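Sulfur carrier protein ThiS adenylyltransferase (Escherichia coli, PDB 1ZFN) catalyses the adenylation by ATP of the C-terminal glycine carboxyl group of the sulfur carrier protein ThiS, a step in thiamine diphosphate biosynthesis. Local coordinates at residues Ile36-Leu41 with Leu57-Asp62; Asp63-Ser68 with Glu79-Pro84; Pro84-Ser89 with Leu102-Gln107; Val124-Asp129 with Leu148-Ala153. One frame throughout, in Å; residues are numbered along the deposited sequence.

Interaction 1: Ile36-Leu41 with Leu57-Asp62; sequences IGLGGL and LVLADD. With ATP (adenosine-5'-triphosphate), chain F.
Ile-36, the last residue of its strand, pairs in parallel with Ala-60, and one residue further on Gly-37 N donates to Ala-60 O (2.7 Å). Both chains then leave the sheet, Ile-36-Leu-41 into the glycine-rich turn and Leu-57-Asp-62 into the loop that begins with Asp-61. The carboxylate of Asp-61 is the polar centre. Its CG stands anti to its own backbone N (chi1 -161°), which carries OD2 between protein and nucleotide: OD2 receives Leu-38 N at 2.7 Å on its anti lone pair and ATP O3' at 2.7 Å, while OD1 takes the longer bond from ATP O2' (3.3 Å). An acidic residue gripping the ribose hydroxyls at the end of the second strand is a hallmark of Rossmann-type nucleotide sites. Gly-37 CA lies 3.2 Å from ATP O4', and Gly-40 N donates to ATP O1A at 2.7 Å. On the apolar side, Leu-38 crosses Leu-59 at about a right angle, CD1 lying 3.7 Å from Leu-59 CB, and Ile-36 CG2 meets the adenine. Helix 85-96 covers Leu-38 and Leu-59 through Ser-89, strand 123-126 flanks Ile-36, and strand 101-105 flanks Leu-57.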
# COMPACT_ATOMS: atom_id res chain seq x y z
N ILE A 36 -11.16 8.31 9.34
CA ILE A 36 -11.18 9.77 9.23
C ILE A 36 -10.06 10.21 8.28
O ILE A 36 -8.88 10.08 8.61
CB ILE A 36 -10.95 10.50 10.61
CG1 ILE A 36 -11.66 9.80 11.76
CG2 ILE A 36 -11.51 11.90 10.54
CD1 ILE A 36 -10.96 8.57 12.25
N GLY A 37 -10.42 10.72 7.11
CA GLY A 37 -9.40 11.15 6.16
C GLY A 37 -9.26 10.19 5.01
O GLY A 37 -8.96 9.01 5.22
N LEU A 38 -9.45 10.67 3.78
CA LEU A 38 -9.35 9.81 2.61
C LEU A 38 -8.29 10.29 1.61
O LEU A 38 -8.55 10.44 0.42
CB LEU A 38 -10.73 9.68 1.95
CG LEU A 38 -11.87 9.19 2.87
CD1 LEU A 38 -13.20 9.30 2.13
CD2 LEU A 38 -11.61 7.76 3.32
N GLY A 39 -7.09 10.50 2.13
CA GLY A 39 -5.99 10.95 1.30
C GLY A 39 -5.01 9.84 0.99
O GLY A 39 -5.39 8.76 0.54
N GLY A 40 -3.73 10.11 1.25
CA GLY A 40 -2.68 9.14 0.98
C GLY A 40 -2.70 7.92 1.85
O GLY A 40 -2.30 6.84 1.41
N LEU A 41 -3.13 8.07 3.10
CA LEU A 41 -3.20 6.94 4.02
C LEU A 41 -4.56 6.25 3.92
O LEU A 41 -4.64 5.05 3.68
CB LEU A 41 -3.00 7.41 5.45
CG LEU A 41 -1.67 8.03 5.89
CD1 LEU A 41 -1.95 8.80 7.18
CD2 LEU A 41 -0.58 6.98 6.11
N LEU A 57 -18.16 0.37 6.91
CA LEU A 57 -17.06 1.32 6.79
C LEU A 57 -17.59 2.74 6.69
O LEU A 57 -18.34 3.08 5.78
CB LEU A 57 -16.23 1.04 5.54
CG LEU A 57 -15.27 -0.13 5.65
CD1 LEU A 57 -14.63 -0.43 4.29
CD2 LEU A 57 -14.23 0.19 6.71
N VAL A 58 -17.19 3.58 7.65
CA VAL A 58 -17.60 4.97 7.64
C VAL A 58 -16.40 5.77 7.13
O VAL A 58 -15.34 5.78 7.75
CB VAL A 58 -17.96 5.46 9.06
CG1 VAL A 58 -18.76 6.75 8.98
CG2 VAL A 58 -18.72 4.39 9.80
N LEU A 59 -16.57 6.41 5.98
CA LEU A 59 -15.50 7.21 5.39
C LEU A 59 -15.79 8.71 5.56
O LEU A 59 -16.76 9.23 5.00
CB LEU A 59 -15.36 6.85 3.91
CG LEU A 59 -15.45 5.37 3.55
CD1 LEU A 59 -15.40 5.23 2.04
CD2 LEU A 59 -14.31 4.57 4.21
N ALA A 60 -14.94 9.39 6.33
CA ALA A 60 -15.10 10.82 6.59
C ALA A 60 -14.03 11.69 5.95
O ALA A 60 -12.83 11.48 6.15
CB ALA A 60 -15.13 11.07 8.09
N ASP A 61 -14.46 12.67 5.17
CA ASP A 61 -13.53 13.59 4.54
C ASP A 61 -14.27 14.78 3.98
O ASP A 61 -15.25 14.64 3.24
CB ASP A 61 -12.74 12.90 3.43
CG ASP A 61 -11.47 13.67 3.07
OD1 ASP A 61 -11.58 14.85 2.67
OD2 ASP A 61 -10.37 13.09 3.19
N ASP A 62 -13.76 15.97 4.33
CA ASP A 62 -14.34 17.23 3.91
C ASP A 62 -13.75 17.83 2.64
O ASP A 62 -14.26 18.82 2.12
CB ASP A 62 -14.22 18.23 5.06
CG ASP A 62 -15.21 19.36 4.95
OD1 ASP A 62 -15.20 20.24 5.84
OD2 ASP A 62 -16.00 19.38 3.98
PG ATP F . -1.90 17.42 0.19
O1G ATP F . -2.39 18.62 0.78
O2G ATP F . -1.72 17.29 -1.36
O3G ATP F . -0.70 17.20 1.07
PB ATP F . -4.17 16.06 1.35
O1B ATP F . -4.26 16.60 2.73
O2B ATP F . -5.45 15.61 0.73
O3B ATP F . -2.87 16.19 0.47
PA ATP F . -3.28 13.76 2.88
O1A ATP F . -3.18 12.41 2.52
O2A ATP F . -2.28 14.35 3.88
O3A ATP F . -3.62 14.52 1.50
O5' ATP F . -4.71 14.02 3.45
C5' ATP F . -5.41 13.24 4.31
C4' ATP F . -6.92 13.55 4.30
O4' ATP F . -7.63 13.77 5.47
C3' ATP F . -7.39 14.70 3.27
O3' ATP F . -8.11 14.24 2.15
C2' ATP F . -7.92 15.66 4.29
O2' ATP F . -8.87 16.43 3.63
C1' ATP F . -8.52 14.83 5.34
N9 ATP F . -8.69 15.41 6.67
C8 ATP F . -7.83 16.17 7.42
N7 ATP F . -8.39 16.49 8.61
C5 ATP F . -9.63 15.94 8.63
C6 ATP F . -10.67 15.93 9.60
N6 ATP F . -10.61 16.49 10.80
N1 ATP F . -11.85 15.26 9.29
C2 ATP F . -12.02 14.59 8.08
N3 ATP F . -10.99 14.60 7.14
C4 ATP F . -9.82 15.27 7.41

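Interaction 2: Asp63-Ser68 with Glu79-Pro84; sequences DDVHLS and EDIDRP. With ATP (adenosine-5'-triphosphate), chain F.
Val-65 and the type II beta turn Asp-80 to Arg-83 hold together the two ends of a loop between strand 56-60 and helix 85-96 of the Rossmann-type fold. Two backbone hydrogen bonds do the joining: Val-65 N donates to Arg-83 O (3.0 Å), and Val-65 O receives Asp-82 N at 2.6 Å. Ile-81 CA-H also points at Val-65 O.

Apolar contacts lie beside them. Ile-81 folds its CD1 back over the 63-68 backbone, 4.0 Å from Val-65 CG1 and 4.1 Å from Leu-67 CB. Val-65, its CG1 anti to the backbone N (chi1 178°), faces the turn: CB and CG2 lie against Asp-80 O and Arg-83 O, and CG1 against Asp-80 O. Phe-76 and Lys-85 touch Val-65, while Arg-10 of the second subunit packs on Leu-67.

The carboxylate of Asp-64 meets the ring of Pro-84, N-cap of the following helix, without bonding, OD1 lying 3.5 Å from Pro-84 CB. Near the nucleotide, Asp-63 CB is 3.3 Å from ATP O2'. Within Asp-63-Ser-68, Asp-63 OD1 gathers two donors, Asp-64 N at its anti side and His-66 NE2 at its syn side, the latter 2.8 Å long and tilted 29° from the imidazole plane.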
# COMPACT_ATOMS: atom_id res chain seq x y z
N ASP A 63 -12.68 17.23 2.12
CA ASP A 63 -12.02 17.75 0.93
C ASP A 63 -12.57 17.20 -0.40
O ASP A 63 -13.36 16.25 -0.41
CB ASP A 63 -10.52 17.43 1.01
CG ASP A 63 -9.65 18.50 0.37
OD1 ASP A 63 -10.10 19.15 -0.59
OD2 ASP A 63 -8.50 18.68 0.83
N ASP A 64 -12.15 17.82 -1.50
CA ASP A 64 -12.54 17.40 -2.85
C ASP A 64 -11.32 16.74 -3.48
O ASP A 64 -10.23 16.78 -2.92
CB ASP A 64 -12.95 18.61 -3.69
CG ASP A 64 -14.33 19.13 -3.34
OD1 ASP A 64 -15.29 18.34 -3.41
OD2 ASP A 64 -14.45 20.32 -3.01
N VAL A 65 -11.49 16.13 -4.64
CA VAL A 65 -10.37 15.48 -5.31
C VAL A 65 -9.62 16.50 -6.16
O VAL A 65 -10.19 17.10 -7.08
CB VAL A 65 -10.86 14.31 -6.20
CG1 VAL A 65 -9.68 13.67 -6.94
CG2 VAL A 65 -11.56 13.29 -5.35
N HIS A 66 -8.35 16.71 -5.85
CA HIS A 66 -7.52 17.65 -6.59
C HIS A 66 -6.52 16.88 -7.42
O HIS A 66 -6.15 15.76 -7.07
CB HIS A 66 -6.79 18.58 -5.63
CG HIS A 66 -7.69 19.24 -4.64
ND1 HIS A 66 -8.71 20.09 -5.01
CD2 HIS A 66 -7.73 19.17 -3.29
CE1 HIS A 66 -9.34 20.51 -3.93
NE2 HIS A 66 -8.77 19.97 -2.87
N LEU A 67 -6.08 17.48 -8.51
CA LEU A 67 -5.13 16.84 -9.41
C LEU A 67 -3.85 16.34 -8.75
O LEU A 67 -3.39 15.24 -9.06
CB LEU A 67 -4.79 17.79 -10.55
CG LEU A 67 -3.69 17.31 -11.51
CD1 LEU A 67 -4.11 16.00 -12.20
CD2 LEU A 67 -3.42 18.41 -12.52
N SER A 68 -3.27 17.12 -7.85
CA SER A 68 -2.03 16.71 -7.20
C SER A 68 -2.19 15.45 -6.36
O SER A 68 -1.20 14.82 -5.99
CB SER A 68 -1.47 17.84 -6.31
OG SER A 68 -2.26 18.05 -5.15
N GLU A 79 -10.93 11.84 -13.71
CA GLU A 79 -12.35 12.10 -13.94
C GLU A 79 -13.02 12.57 -12.65
O GLU A 79 -14.05 13.24 -12.69
CB GLU A 79 -13.06 10.83 -14.40
CG GLU A 79 -12.35 10.08 -15.51
CD GLU A 79 -13.03 8.76 -15.81
OE1 GLU A 79 -13.15 7.92 -14.89
OE2 GLU A 79 -13.45 8.56 -16.97
N ASP A 80 -12.44 12.23 -11.51
CA ASP A 80 -13.01 12.60 -10.22
C ASP A 80 -12.59 13.97 -9.71
O ASP A 80 -13.00 14.39 -8.62
CB ASP A 80 -12.64 11.55 -9.16
CG ASP A 80 -13.12 10.15 -9.53
OD1 ASP A 80 -14.30 9.99 -9.92
OD2 ASP A 80 -12.31 9.21 -9.41
N ILE A 81 -11.79 14.70 -10.48
CA ILE A 81 -11.34 16.01 -10.02
C ILE A 81 -12.51 16.92 -9.62
O ILE A 81 -13.48 17.07 -10.37
CB ILE A 81 -10.47 16.72 -11.09
CG1 ILE A 81 -9.17 15.94 -11.33
CG2 ILE A 81 -10.12 18.11 -10.61
CD1 ILE A 81 -8.30 15.77 -10.09
N ASP A 82 -12.40 17.50 -8.43
CA ASP A 82 -13.40 18.42 -7.87
C ASP A 82 -14.63 17.77 -7.23
O ASP A 82 -15.39 18.44 -6.53
CB ASP A 82 -13.86 19.44 -8.91
CG ASP A 82 -12.77 20.42 -9.29
OD1 ASP A 82 -12.14 21.01 -8.37
OD2 ASP A 82 -12.54 20.60 -10.51
N ARG A 83 -14.84 16.48 -7.50
CA ARG A 83 -15.96 15.78 -6.89
C ARG A 83 -15.49 15.52 -5.47
O ARG A 83 -14.31 15.30 -5.24
CB ARG A 83 -16.21 14.46 -7.61
CG ARG A 83 -16.52 14.60 -9.08
CD ARG A 83 -17.22 13.34 -9.56
NE ARG A 83 -18.36 13.07 -8.69
CZ ARG A 83 -18.75 11.87 -8.29
NH1 ARG A 83 -18.10 10.77 -8.68
NH2 ARG A 83 -19.78 11.76 -7.46
N PRO A 84 -16.39 15.56 -4.49
CA PRO A 84 -15.96 15.32 -3.10
C PRO A 84 -15.37 13.93 -2.85
O PRO A 84 -15.87 12.91 -3.34
CB PRO A 84 -17.22 15.61 -2.29
CG PRO A 84 -18.32 15.36 -3.24
CD PRO A 84 -17.82 15.88 -4.55
PG ATP F . -1.90 17.42 0.19
O1G ATP F . -2.39 18.62 0.78
O2G ATP F . -1.72 17.29 -1.36
O3G ATP F . -0.70 17.20 1.07
PB ATP F . -4.17 16.06 1.35
O1B ATP F . -4.26 16.60 2.73
O2B ATP F . -5.45 15.61 0.73
O3B ATP F . -2.87 16.19 0.47
PA ATP F . -3.28 13.76 2.88
O1A ATP F . -3.18 12.41 2.52
O2A ATP F . -2.28 14.35 3.88
O3A ATP F . -3.62 14.52 1.50
O5' ATP F . -4.71 14.02 3.45
C5' ATP F . -5.41 13.24 4.31
C4' ATP F . -6.92 13.55 4.30
O4' ATP F . -7.63 13.77 5.47
C3' ATP F . -7.39 14.70 3.27
O3' ATP F . -8.11 14.24 2.15
C2' ATP F . -7.92 15.66 4.29
O2' ATP F . -8.87 16.43 3.63
C1' ATP F . -8.52 14.83 5.34
N9 ATP F . -8.69 15.41 6.67
C8 ATP F . -7.83 16.17 7.42
N7 ATP F . -8.39 16.49 8.61
C5 ATP F . -9.63 15.94 8.63
C6 ATP F . -10.67 15.93 9.60
N6 ATP F . -10.61 16.49 10.80
N1 ATP F . -11.85 15.26 9.29
C2 ATP F . -12.02 14.59 8.08
N3 ATP F . -10.99 14.60 7.14
C4 ATP F . -9.82 15.27 7.41

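Interaction 3: Pro84-Ser89 with Leu102-Gln107; sequences PKSQVS and LTALQQ. With ATP (adenosine-5'-triphosphate), chain F.
Ser-86 sits in the close-packed part of this contact, where the first turn of helix 85-96 lies over the end of strand 102-105. The short axes run nearly antiparallel, 163° apart, and approach to 7.2 Å. With OG placed between the backbone N and the carbonyl carbon (chi1 61°), Ser-86 rests its hydroxyl alongside Gln-106, 3.6 Å from both Gln-106 CA and CB, while its own CB faces Leu-105 O. The methyl of Ala-104 comes up beneath the helix backbone, 3.8 Å from Ser-86 O.

Toward solvent the contact is looser and made by long side chains. Gln-106, at the centre of an inverse gamma turn, extends its amide so that NE2 lies 3.7 Å from Pro-84 CB. Gln-87 reaches the same group, the two amide planes 36° apart; as modelled, both NE2 atoms, 3.4 Å from each other, are donors, so no bond joins them.

Lys-85, on the side of the helix turned from the strand, runs extended to the nucleotide: NZ donates to ATP O3' (2.8 Å) and weakly to ATP O2B, and also to Gln-73. Strand 56-60, helix 85-96 and the adjacent parallel strand 101-105 form a beta-alpha-beta unit of the Rossmann-type fold, ATP-binding Lys-85 opening its helix.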
# COMPACT_ATOMS: atom_id res chain seq x y z
N PRO A 84 -16.39 15.56 -4.49
CA PRO A 84 -15.96 15.32 -3.10
C PRO A 84 -15.37 13.93 -2.85
O PRO A 84 -15.87 12.91 -3.34
CB PRO A 84 -17.22 15.61 -2.29
CG PRO A 84 -18.32 15.36 -3.24
CD PRO A 84 -17.82 15.88 -4.55
N LYS A 85 -14.30 13.91 -2.07
CA LYS A 85 -13.58 12.69 -1.75
C LYS A 85 -14.42 11.57 -1.15
O LYS A 85 -14.38 10.45 -1.64
CB LYS A 85 -12.41 13.02 -0.82
CG LYS A 85 -11.28 13.75 -1.51
CD LYS A 85 -10.06 13.91 -0.60
CE LYS A 85 -8.85 14.43 -1.37
NZ LYS A 85 -7.57 14.34 -0.61
N SER A 86 -15.17 11.88 -0.09
CA SER A 86 -16.01 10.87 0.56
C SER A 86 -16.98 10.25 -0.44
O SER A 86 -17.12 9.03 -0.50
CB SER A 86 -16.79 11.50 1.71
OG SER A 86 -17.64 12.52 1.22
N GLN A 87 -17.66 11.08 -1.21
CA GLN A 87 -18.59 10.57 -2.21
C GLN A 87 -17.86 9.64 -3.17
O GLN A 87 -18.18 8.45 -3.25
CB GLN A 87 -19.25 11.72 -2.98
CG GLN A 87 -20.27 12.48 -2.15
CD GLN A 87 -20.96 13.61 -2.90
OE1 GLN A 87 -21.04 13.60 -4.15
NE2 GLN A 87 -21.47 14.59 -2.15
N VAL A 88 -16.88 10.17 -3.89
CA VAL A 88 -16.13 9.37 -4.85
C VAL A 88 -15.61 8.08 -4.22
O VAL A 88 -15.69 7.01 -4.82
CB VAL A 88 -14.92 10.15 -5.43
CG1 VAL A 88 -14.18 9.30 -6.47
CG2 VAL A 88 -15.40 11.47 -6.05
N SER A 89 -15.06 8.19 -3.01
CA SER A 89 -14.53 7.01 -2.32
C SER A 89 -15.61 5.95 -2.12
O SER A 89 -15.45 4.80 -2.55
CB SER A 89 -13.95 7.41 -0.96
OG SER A 89 -12.71 8.07 -1.10
N LEU A 102 -21.26 0.82 3.26
CA LEU A 102 -20.38 2.00 3.12
C LEU A 102 -21.10 3.33 3.34
O LEU A 102 -22.04 3.66 2.62
CB LEU A 102 -19.73 2.01 1.74
CG LEU A 102 -18.75 0.86 1.45
CD1 LEU A 102 -18.45 0.77 -0.04
CD2 LEU A 102 -17.48 1.06 2.27
N THR A 103 -20.63 4.09 4.32
CA THR A 103 -21.24 5.38 4.63
C THR A 103 -20.30 6.55 4.35
O THR A 103 -19.18 6.59 4.86
CB THR A 103 -21.67 5.45 6.09
OG1 THR A 103 -22.52 4.33 6.38
CG2 THR A 103 -22.42 6.74 6.36
N ALA A 104 -20.77 7.52 3.56
CA ALA A 104 -19.96 8.68 3.20
C ALA A 104 -20.20 9.94 4.03
O ALA A 104 -21.26 10.57 3.93
CB ALA A 104 -20.17 9.00 1.72
N LEU A 105 -19.21 10.31 4.84
CA LEU A 105 -19.29 11.51 5.67
C LEU A 105 -18.52 12.67 5.05
O LEU A 105 -17.29 12.74 5.15
CB LEU A 105 -18.74 11.25 7.06
CG LEU A 105 -19.70 10.55 8.02
CD1 LEU A 105 -19.05 10.46 9.38
CD2 LEU A 105 -21.00 11.34 8.10
N GLN A 106 -19.25 13.58 4.43
CA GLN A 106 -18.68 14.75 3.79
C GLN A 106 -18.53 15.90 4.79
O GLN A 106 -19.28 16.88 4.73
CB GLN A 106 -19.57 15.18 2.63
CG GLN A 106 -19.12 16.41 1.89
CD GLN A 106 -20.22 16.99 1.06
OE1 GLN A 106 -21.25 17.42 1.60
NE2 GLN A 106 -20.04 17.00 -0.25
N GLN A 107 -17.57 15.79 5.70
CA GLN A 107 -17.34 16.81 6.72
C GLN A 107 -16.02 16.64 7.47
O GLN A 107 -15.26 15.71 7.21
CB GLN A 107 -18.49 16.79 7.74
CG GLN A 107 -18.98 15.38 8.07
CD GLN A 107 -19.85 15.34 9.32
OE1 GLN A 107 -20.61 16.26 9.60
NE2 GLN A 107 -19.75 14.24 10.07
PG ATP F . -1.90 17.42 0.19
O1G ATP F . -2.39 18.62 0.78
O2G ATP F . -1.72 17.29 -1.36
O3G ATP F . -0.70 17.20 1.07
PB ATP F . -4.17 16.06 1.35
O1B ATP F . -4.26 16.60 2.73
O2B ATP F . -5.45 15.61 0.73
O3B ATP F . -2.87 16.19 0.47
PA ATP F . -3.28 13.76 2.88
O1A ATP F . -3.18 12.41 2.52
O2A ATP F . -2.28 14.35 3.88
O3A ATP F . -3.62 14.52 1.50
O5' ATP F . -4.71 14.02 3.45
C5' ATP F . -5.41 13.24 4.31
C4' ATP F . -6.92 13.55 4.30
O4' ATP F . -7.63 13.77 5.47
C3' ATP F . -7.39 14.70 3.27
O3' ATP F . -8.11 14.24 2.15
C2' ATP F . -7.92 15.66 4.29
O2' ATP F . -8.87 16.43 3.63
C1' ATP F . -8.52 14.83 5.34
N9 ATP F . -8.69 15.41 6.67
C8 ATP F . -7.83 16.17 7.42
N7 ATP F . -8.39 16.49 8.61
C5 ATP F . -9.63 15.94 8.63
C6 ATP F . -10.67 15.93 9.60
N6 ATP F . -10.61 16.49 10.80
N1 ATP F . -11.85 15.26 9.29
C2 ATP F . -12.02 14.59 8.08
N3 ATP F . -10.99 14.60 7.14
C4 ATP F . -9.82 15.27 7.41

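Interaction 4: Val124-Asp129 with Leu148-Ala153; sequences VLDCTD and LITASA. With ATP (adenosine-5'-triphosphate), chain F.
Asp-126 and Thr-150 lie side by side, pointing the same way from the sheet, and Thr-150 OG1 donates to Asp-126 OD2, modelled at 2.5 Å, too short for its length to be trusted. A chi1 of -180° swings the Thr-150 hydroxyl away from the backbone N and alongside the carboxylate. OD2 is also salt-bridged to Arg-134 NE, whose charge would be expected to favour the ionised carboxylate. The other oxygen, OD1, turns to its own chain: Thr-128 N approaches at 3.3 Å from well above the carboxylate plane, forming an Asx turn, and Thr-128 OG1 is modelled doubtfully close to it. Asp-126 thus appears to link the adjoining strand to the turn that carries the nucleotide contacts.

The backbones form a parallel ladder with pairs Val-124 to Leu-148, Leu-125 to Ile-149 and Asp-126 to Thr-150. Ile-149 N donates to Val-124 O (2.9 Å), whereas Asp-126 N reaches Ile-149 O at 3.2 Å. Beyond Asp-126 the chains part, and Asp-129 OD1 ends 3.6 Å from Ser-152 CA.

On the face opposite Asp-126, Leu-125 CD2 packs against Ile-149 CB at 3.5 Å. In the loop after the strand, Thr-128 CG2 lies 3.4 Å from ATP C5, and Asp-129 OD2 is 2.9 Å from ATP O2A. The two strands belong to a beta-alpha-beta unit with helix 131-143. Strand 32-36 flanks the first, strand 157-163 the second, and helix 193-211 covers Ile-149 and Ala-151.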
# COMPACT_ATOMS: atom_id res chain seq x y z
N VAL A 124 -10.88 2.73 15.09
CA VAL A 124 -10.83 3.98 14.36
C VAL A 124 -9.46 4.16 13.71
O VAL A 124 -8.43 3.89 14.32
CB VAL A 124 -11.10 5.17 15.28
CG1 VAL A 124 -11.18 6.44 14.46
CG2 VAL A 124 -12.40 4.95 16.03
N LEU A 125 -9.47 4.61 12.47
CA LEU A 125 -8.23 4.84 11.76
C LEU A 125 -8.02 6.33 11.54
O LEU A 125 -8.76 6.96 10.77
CB LEU A 125 -8.23 4.16 10.38
CG LEU A 125 -8.21 2.64 10.21
CD1 LEU A 125 -7.52 2.34 8.89
CD2 LEU A 125 -7.48 1.96 11.36
N ASP A 126 -7.03 6.90 12.23
CA ASP A 126 -6.72 8.31 12.02
C ASP A 126 -5.91 8.34 10.73
O ASP A 126 -4.79 7.82 10.67
CB ASP A 126 -5.90 8.87 13.17
CG ASP A 126 -5.14 10.12 12.78
OD1 ASP A 126 -5.77 11.06 12.26
OD2 ASP A 126 -3.91 10.16 12.97
N CYS A 127 -6.49 8.92 9.69
CA CYS A 127 -5.83 9.01 8.39
C CYS A 127 -5.72 10.46 7.98
O CYS A 127 -5.62 10.79 6.80
CB CYS A 127 -6.60 8.21 7.35
SG CYS A 127 -6.35 6.45 7.55
N THR A 128 -5.77 11.32 8.99
CA THR A 128 -5.65 12.74 8.79
C THR A 128 -4.19 13.08 9.06
O THR A 128 -3.57 12.52 9.96
CB THR A 128 -6.49 13.52 9.80
OG1 THR A 128 -6.03 13.21 11.12
CG2 THR A 128 -7.95 13.16 9.69
N ASP A 129 -3.63 13.96 8.25
CA ASP A 129 -2.27 14.37 8.50
C ASP A 129 -2.50 15.77 9.05
O ASP A 129 -2.43 16.76 8.33
CB ASP A 129 -1.46 14.38 7.21
CG ASP A 129 -0.97 12.99 6.82
OD1 ASP A 129 -0.05 12.47 7.49
OD2 ASP A 129 -1.53 12.41 5.87
N LEU A 148 -7.45 2.84 18.50
CA LEU A 148 -7.04 3.83 17.51
C LEU A 148 -5.75 3.44 16.81
O LEU A 148 -4.75 3.15 17.46
CB LEU A 148 -6.86 5.18 18.18
CG LEU A 148 -6.24 6.29 17.34
CD1 LEU A 148 -7.14 6.62 16.16
CD2 LEU A 148 -6.06 7.51 18.22
N ILE A 149 -5.80 3.42 15.48
CA ILE A 149 -4.62 3.11 14.67
C ILE A 149 -4.26 4.37 13.89
O ILE A 149 -4.88 4.68 12.88
CB ILE A 149 -4.89 2.00 13.66
CG1 ILE A 149 -5.29 0.71 14.37
CG2 ILE A 149 -3.65 1.78 12.81
CD1 ILE A 149 -5.76 -0.38 13.45
N THR A 150 -3.25 5.08 14.36
CA THR A 150 -2.82 6.31 13.70
C THR A 150 -1.49 6.18 12.97
O THR A 150 -0.60 5.44 13.41
CB THR A 150 -2.70 7.47 14.71
OG1 THR A 150 -2.28 8.65 14.02
CG2 THR A 150 -1.68 7.12 15.80
N ALA A 151 -1.38 6.90 11.85
CA ALA A 151 -0.16 6.89 11.04
C ALA A 151 0.06 8.24 10.36
O ALA A 151 -0.86 9.07 10.27
CB ALA A 151 -0.23 5.79 10.00
N SER A 152 1.28 8.48 9.90
CA SER A 152 1.59 9.73 9.19
C SER A 152 2.75 9.51 8.23
O SER A 152 3.53 8.57 8.39
CB SER A 152 1.95 10.84 10.18
OG SER A 152 3.04 10.45 10.99
N ALA A 153 2.85 10.37 7.22
CA ALA A 153 3.92 10.27 6.23
C ALA A 153 4.36 11.64 5.70
O ALA A 153 3.54 12.50 5.39
CB ALA A 153 3.48 9.37 5.06
PG ATP F . -1.90 17.42 0.19
O1G ATP F . -2.39 18.62 0.78
O2G ATP F . -1.72 17.29 -1.36
O3G ATP F . -0.70 17.20 1.07
PB ATP F . -4.17 16.06 1.35
O1B ATP F . -4.26 16.60 2.73
O2B ATP F . -5.45 15.61 0.73
O3B ATP F . -2.87 16.19 0.47
PA ATP F . -3.28 13.76 2.88
O1A ATP F . -3.18 12.41 2.52
O2A ATP F . -2.28 14.35 3.88
O3A ATP F . -3.62 14.52 1.50
O5' ATP F . -4.71 14.02 3.45
C5' ATP F . -5.41 13.24 4.31
C4' ATP F . -6.92 13.55 4.30
O4' ATP F . -7.63 13.77 5.47
C3' ATP F . -7.39 14.70 3.27
O3' ATP F . -8.11 14.24 2.15
C2' ATP F . -7.92 15.66 4.29
O2' ATP F . -8.87 16.43 3.63
C1' ATP F . -8.52 14.83 5.34
N9 ATP F . -8.69 15.41 6.67
C8 ATP F . -7.83 16.17 7.42
N7 ATP F . -8.39 16.49 8.61
C5 ATP F . -9.63 15.94 8.63
C6 ATP F . -10.67 15.93 9.60
N6 ATP F . -10.61 16.49 10.80
N1 ATP F . -11.85 15.26 9.29
C2 ATP F . -12.02 14.59 8.08
N3 ATP F . -10.99 14.60 7.14
C4 ATP F . -9.82 15.27 7.41

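How the interactions relate
From the N terminus, interaction 1 closes the first beta-alpha-beta unit, strand 32-36 through helix 42-51 to strand 56-60. Interaction 2 then pinches off the loop that follows, and interaction 3, which shares Pro-84 with it, brings helix 85-96 against edge strand 101-105. Interaction 4 comes last, closing the unit around helix 131-143. The four loops run in series; none nests within or crosses another. Laterally they do meet: Leu-59 and Asp-61 probably hydrogen-bond to Leu-105, Ile-36 to Leu-125 and Cys-127, and Asp-63 to Lys-85. Interactions 1, 3 and 4 thus share one sheet, with interaction 2 outside it, and all four border the same ATP.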